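Local coordinates for uncharacterized protein (Bacillus subtilis, PDB 5DQW) that probably acts as a metal-dependent phosphohydrolase of the HD family, and binds nickel and ADP in this crystal structure, at residues W33-R38 / V63-D68. Residues are numbered along the deposited sequence; the frame is centred on the assembly and turned at random.
Sequences WLHISR and VHDLID. With NI (nickel (II) ion), chain D.
His35 and the pair His64-Asp65 converge on one nickel ion. His35 NE2 binds the nickel at 2.4 Å. Its CG lies anti to the backbone N (chi1 161°), which swings the ring off helix 33-50 toward the metal. The other ring nitrogen, ND1, is hydrogen-bonded to Asp133 OD2, and this should fix the ring's rotation. From the other segment, His64 NE2 makes a long, weak metal bond to the nickel at 2.7 Å. Its ND1 is tied to Ala61 O. Both oxygens of the Asp65 carboxylate face the ion, OD1 at 2.9 Å and OD2 at 3.0 Å from the nickel, too long for firm bonds. A bound ADP lies about 5 Å from this side chain. The carboxylate crosses the His35 side chain at about a right angle, with OD2 at the ring edge, 3.8 Å from His35 CD2, and the imidazole and carboxylate planes are 40° apart. Histidine, adjacent His-Asp and a later aspartate, Asp130, which also binds the nickel, form the signature of the HD domain. Water 1 is a further ligand. Ile36 supplies the apolar part of the contact. Its CD1 meets the His64 side chain from the opposite direction, 3.3 Å from His64 CE1. The same methyl packs against Asp65 CG.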
ATOM      1  N   TRP A  33     -15.868  -4.253  -3.059  1.00 44.77           N
ATOM      2  CA  TRP A  33     -16.580  -4.104  -4.324  1.00 42.70           C
ATOM      3  C   TRP A  33     -15.684  -3.586  -5.462  1.00 41.07           C
ATOM      4  O   TRP A  33     -15.770  -4.058  -6.593  1.00 38.71           O
ATOM      5  CB  TRP A  33     -17.846  -3.204  -4.157  1.00 43.70           C
ATOM      6  CG  TRP A  33     -18.353  -2.742  -5.508  1.00 44.55           C
ATOM      7  CD1 TRP A  33     -18.350  -1.454  -5.997  1.00 49.16           C
ATOM      8  CD2 TRP A  33     -18.857  -3.565  -6.565  1.00 40.02           C
ATOM      9  NE1 TRP A  33     -18.859  -1.433  -7.278  1.00 47.92           N
ATOM     10  CE2 TRP A  33     -19.191  -2.708  -7.646  1.00 43.26           C
ATOM     11  CE3 TRP A  33     -19.117  -4.932  -6.685  1.00 37.39           C
ATOM     12  CZ2 TRP A  33     -19.731  -3.180  -8.839  1.00 43.64           C
ATOM     13  CZ3 TRP A  33     -19.642  -5.406  -7.881  1.00 38.15           C
ATOM     14  CH2 TRP A  33     -19.925  -4.534  -8.950  1.00 41.71           C
ATOM     15  N   LEU A  34     -14.829  -2.623  -5.164  1.00 42.85           N
ATOM     16  CA  LEU A  34     -13.975  -2.042  -6.191  1.00 44.36           C
ATOM     17  C   LEU A  34     -12.997  -3.092  -6.828  1.00 41.81           C
ATOM     18  O   LEU A  34     -12.848  -3.145  -8.053  1.00 41.13           O
ATOM     19  CB  LEU A  34     -13.237  -0.831  -5.623  1.00 48.04           C
ATOM     20  CG  LEU A  34     -14.163   0.331  -5.239  1.00 52.39           C
ATOM     21  CD1 LEU A  34     -13.396   1.442  -4.564  1.00 56.76           C
ATOM     22  CD2 LEU A  34     -14.919   0.848  -6.468  1.00 54.34           C
ATOM     23  N   HIS A  35     -12.397  -3.952  -6.001  1.00 40.18           N
ATOM     24  CA  HIS A  35     -11.621  -5.092  -6.502  1.00 37.84           C
ATOM     25  C   HIS A  35     -12.470  -6.007  -7.409  1.00 34.89           C
ATOM     26  O   HIS A  35     -12.052  -6.338  -8.489  1.00 31.79           O
ATOM     27  CB  HIS A  35     -10.991  -5.891  -5.338  1.00 37.80           C
ATOM     28  CG  HIS A  35     -10.569  -7.286  -5.702  1.00 35.19           C
ATOM     29  ND1 HIS A  35      -9.415  -7.558  -6.412  1.00 36.85           N
ATOM     30  CD2 HIS A  35     -11.127  -8.488  -5.423  1.00 32.17           C
ATOM     31  CE1 HIS A  35      -9.304  -8.869  -6.574  1.00 37.29           C
ATOM     32  NE2 HIS A  35     -10.324  -9.458  -5.973  1.00 32.18           N
ATOM     33  N   ILE A  36     -13.675  -6.378  -6.971  1.00 35.07           N
ATOM     34  CA  ILE A  36     -14.529  -7.266  -7.748  1.00 34.30           C
ATOM     35  C   ILE A  36     -14.879  -6.639  -9.092  1.00 34.62           C
ATOM     36  O   ILE A  36     -14.795  -7.279 -10.129  1.00 33.74           O
ATOM     37  CB  ILE A  36     -15.780  -7.636  -7.000  1.00 35.52           C
ATOM     38  CG1 ILE A  36     -15.445  -8.487  -5.779  1.00 37.10           C
ATOM     39  CG2 ILE A  36     -16.767  -8.382  -7.924  1.00 36.41           C
ATOM     40  CD1 ILE A  36     -14.891  -9.856  -6.112  1.00 37.78           C
ATOM     41  N   SER A  37     -15.202  -5.358  -9.075  1.00 37.38           N
ATOM     42  CA  SER A  37     -15.599  -4.633 -10.279  1.00 38.20           C
ATOM     43  C   SER A  37     -14.463  -4.539 -11.279  1.00 37.75           C
ATOM     44  O   SER A  37     -14.661  -4.804 -12.474  1.00 36.80           O
ATOM     45  CB  SER A  37     -16.139  -3.228  -9.904  1.00 42.01           C
ATOM     46  OG  SER A  37     -15.889  -2.304 -10.961  1.00 47.81           O
ATOM     47  N   ARG A  38     -13.262  -4.197 -10.810  1.00 38.07           N
ATOM     48  CA  ARG A  38     -12.076  -4.279 -11.654  1.00 37.71           C
ATOM     49  C   ARG A  38     -11.811  -5.661 -12.240  1.00 34.97           C
ATOM     50  O   ARG A  38     -11.415  -5.778 -13.409  1.00 33.90           O
ATOM     51  CB  ARG A  38     -10.810  -3.880 -10.905  1.00 39.85           C
ATOM     52  CG  ARG A  38     -10.717  -2.420 -10.542  1.00 43.75           C
ATOM     53  CD  ARG A  38      -9.304  -2.056 -10.099  1.00 42.74           C
ATOM     54  NE  ARG A  38      -8.867  -2.888  -8.991  1.00 40.22           N
ATOM     55  CZ  ARG A  38      -9.018  -2.629  -7.705  1.00 42.24           C
ATOM     56  NH1 ARG A  38      -9.688  -1.562  -7.307  1.00 47.80           N
ATOM     57  NH2 ARG A  38      -8.550  -3.489  -6.804  1.00 41.62           N
ATOM     58  N   VAL A  63     -19.083 -13.028  -8.528  1.00 31.15           N
ATOM     59  CA  VAL A  63     -19.462 -13.735  -7.300  1.00 31.87           C
ATOM     60  C   VAL A  63     -18.324 -14.597  -6.702  1.00 34.36           C
ATOM     61  O   VAL A  63     -18.542 -15.241  -5.690  1.00 35.39           O
ATOM     62  CB  VAL A  63     -20.712 -14.639  -7.525  1.00 32.46           C
ATOM     63  CG1 VAL A  63     -21.962 -13.790  -8.033  1.00 32.00           C
ATOM     64  CG2 VAL A  63     -20.410 -15.834  -8.480  1.00 28.94           C
ATOM     65  N   HIS A  64     -17.120 -14.559  -7.292  1.00 35.32           N
ATOM     66  CA  HIS A  64     -16.063 -15.526  -6.945  1.00 37.77           C
ATOM     67  C   HIS A  64     -15.675 -15.370  -5.489  1.00 39.11           C
ATOM     68  O   HIS A  64     -15.540 -16.362  -4.789  1.00 41.45           O
ATOM     69  CB  HIS A  64     -14.833 -15.480  -7.924  1.00 37.44           C
ATOM     70  CG  HIS A  64     -13.966 -14.256  -7.793  1.00 40.37           C
ATOM     71  ND1 HIS A  64     -14.374 -13.000  -8.192  1.00 44.07           N
ATOM     72  CD2 HIS A  64     -12.718 -14.097  -7.282  1.00 43.38           C
ATOM     73  CE1 HIS A  64     -13.421 -12.119  -7.928  1.00 44.96           C
ATOM     74  NE2 HIS A  64     -12.416 -12.755  -7.354  1.00 44.67           N
ATOM     75  N   ASP A  65     -15.592 -14.131  -5.030  1.00 39.06           N
ATOM     76  CA  ASP A  65     -15.249 -13.836  -3.647  1.00 40.98           C
ATOM     77  C   ASP A  65     -16.339 -13.988  -2.631  1.00 40.41           C
ATOM     78  O   ASP A  65     -16.045 -13.946  -1.432  1.00 43.11           O
ATOM     79  CB  ASP A  65     -14.693 -12.420  -3.533  1.00 42.84           C
ATOM     80  CG  ASP A  65     -13.288 -12.319  -4.091  1.00 46.24           C
ATOM     81  OD1 ASP A  65     -12.978 -13.083  -5.028  1.00 50.90           O
ATOM     82  OD2 ASP A  65     -12.500 -11.481  -3.621  1.00 53.73           O
ATOM     83  N   LEU A  66     -17.587 -14.161  -3.055  1.00 37.90           N
ATOM     84  CA  LEU A  66     -18.675 -14.215  -2.081  1.00 37.85           C
ATOM     85  C   LEU A  66     -18.529 -15.411  -1.117  1.00 38.55           C
ATOM     86  O   LEU A  66     -18.933 -15.309   0.039  1.00 37.62           O
ATOM     87  CB  LEU A  66     -20.043 -14.232  -2.744  1.00 36.98           C
ATOM     88  CG  LEU A  66     -20.448 -12.988  -3.557  1.00 36.87           C
ATOM     89  CD1 LEU A  66     -21.871 -13.145  -4.045  1.00 37.93           C
ATOM     90  CD2 LEU A  66     -20.328 -11.677  -2.725  1.00 41.79           C
ATOM     91  N   ILE A  67     -17.981 -16.525  -1.608  1.00 37.38           N
ATOM     92  CA  ILE A  67     -17.779 -17.688  -0.777  1.00 40.20           C
ATOM     93  C   ILE A  67     -16.394 -17.745  -0.120  1.00 43.32           C
ATOM     94  O   ILE A  67     -16.091 -18.706   0.553  1.00 45.56           O
ATOM     95  CB  ILE A  67     -17.991 -18.976  -1.541  1.00 39.36           C
ATOM     96  CG1 ILE A  67     -16.916 -19.171  -2.643  1.00 38.68           C
ATOM     97  CG2 ILE A  67     -19.355 -19.000  -2.111  1.00 37.63           C
ATOM     98  CD1 ILE A  67     -16.963 -20.569  -3.254  1.00 38.01           C
ATOM     99  N   ASP A  68     -15.550 -16.737  -0.314  1.00 43.85           N
ATOM    100  CA  ASP A  68     -14.133 -16.909   0.048  1.00 46.51           C
ATOM    101  C   ASP A  68     -13.968 -16.847   1.549  1.00 49.95           C
ATOM    102  O   ASP A  68     -14.563 -15.988   2.220  1.00 49.25           O
ATOM    103  CB  ASP A  68     -13.225 -15.890  -0.646  1.00 45.94           C
ATOM    104  CG  ASP A  68     -11.732 -16.266  -0.545  1.00 50.09           C
ATOM    105  OD1 ASP A  68     -11.225 -16.464   0.584  1.00 55.03           O
ATOM    106  OD2 ASP A  68     -11.070 -16.363  -1.591  1.00 52.60           O
TER
HETATM  107 NI    NI D 302     -10.413 -11.821  -5.749  1.00 55.21          NI
HETATM  108  O   HOH W   1      -8.179 -11.338  -4.544  1.00 38.28           O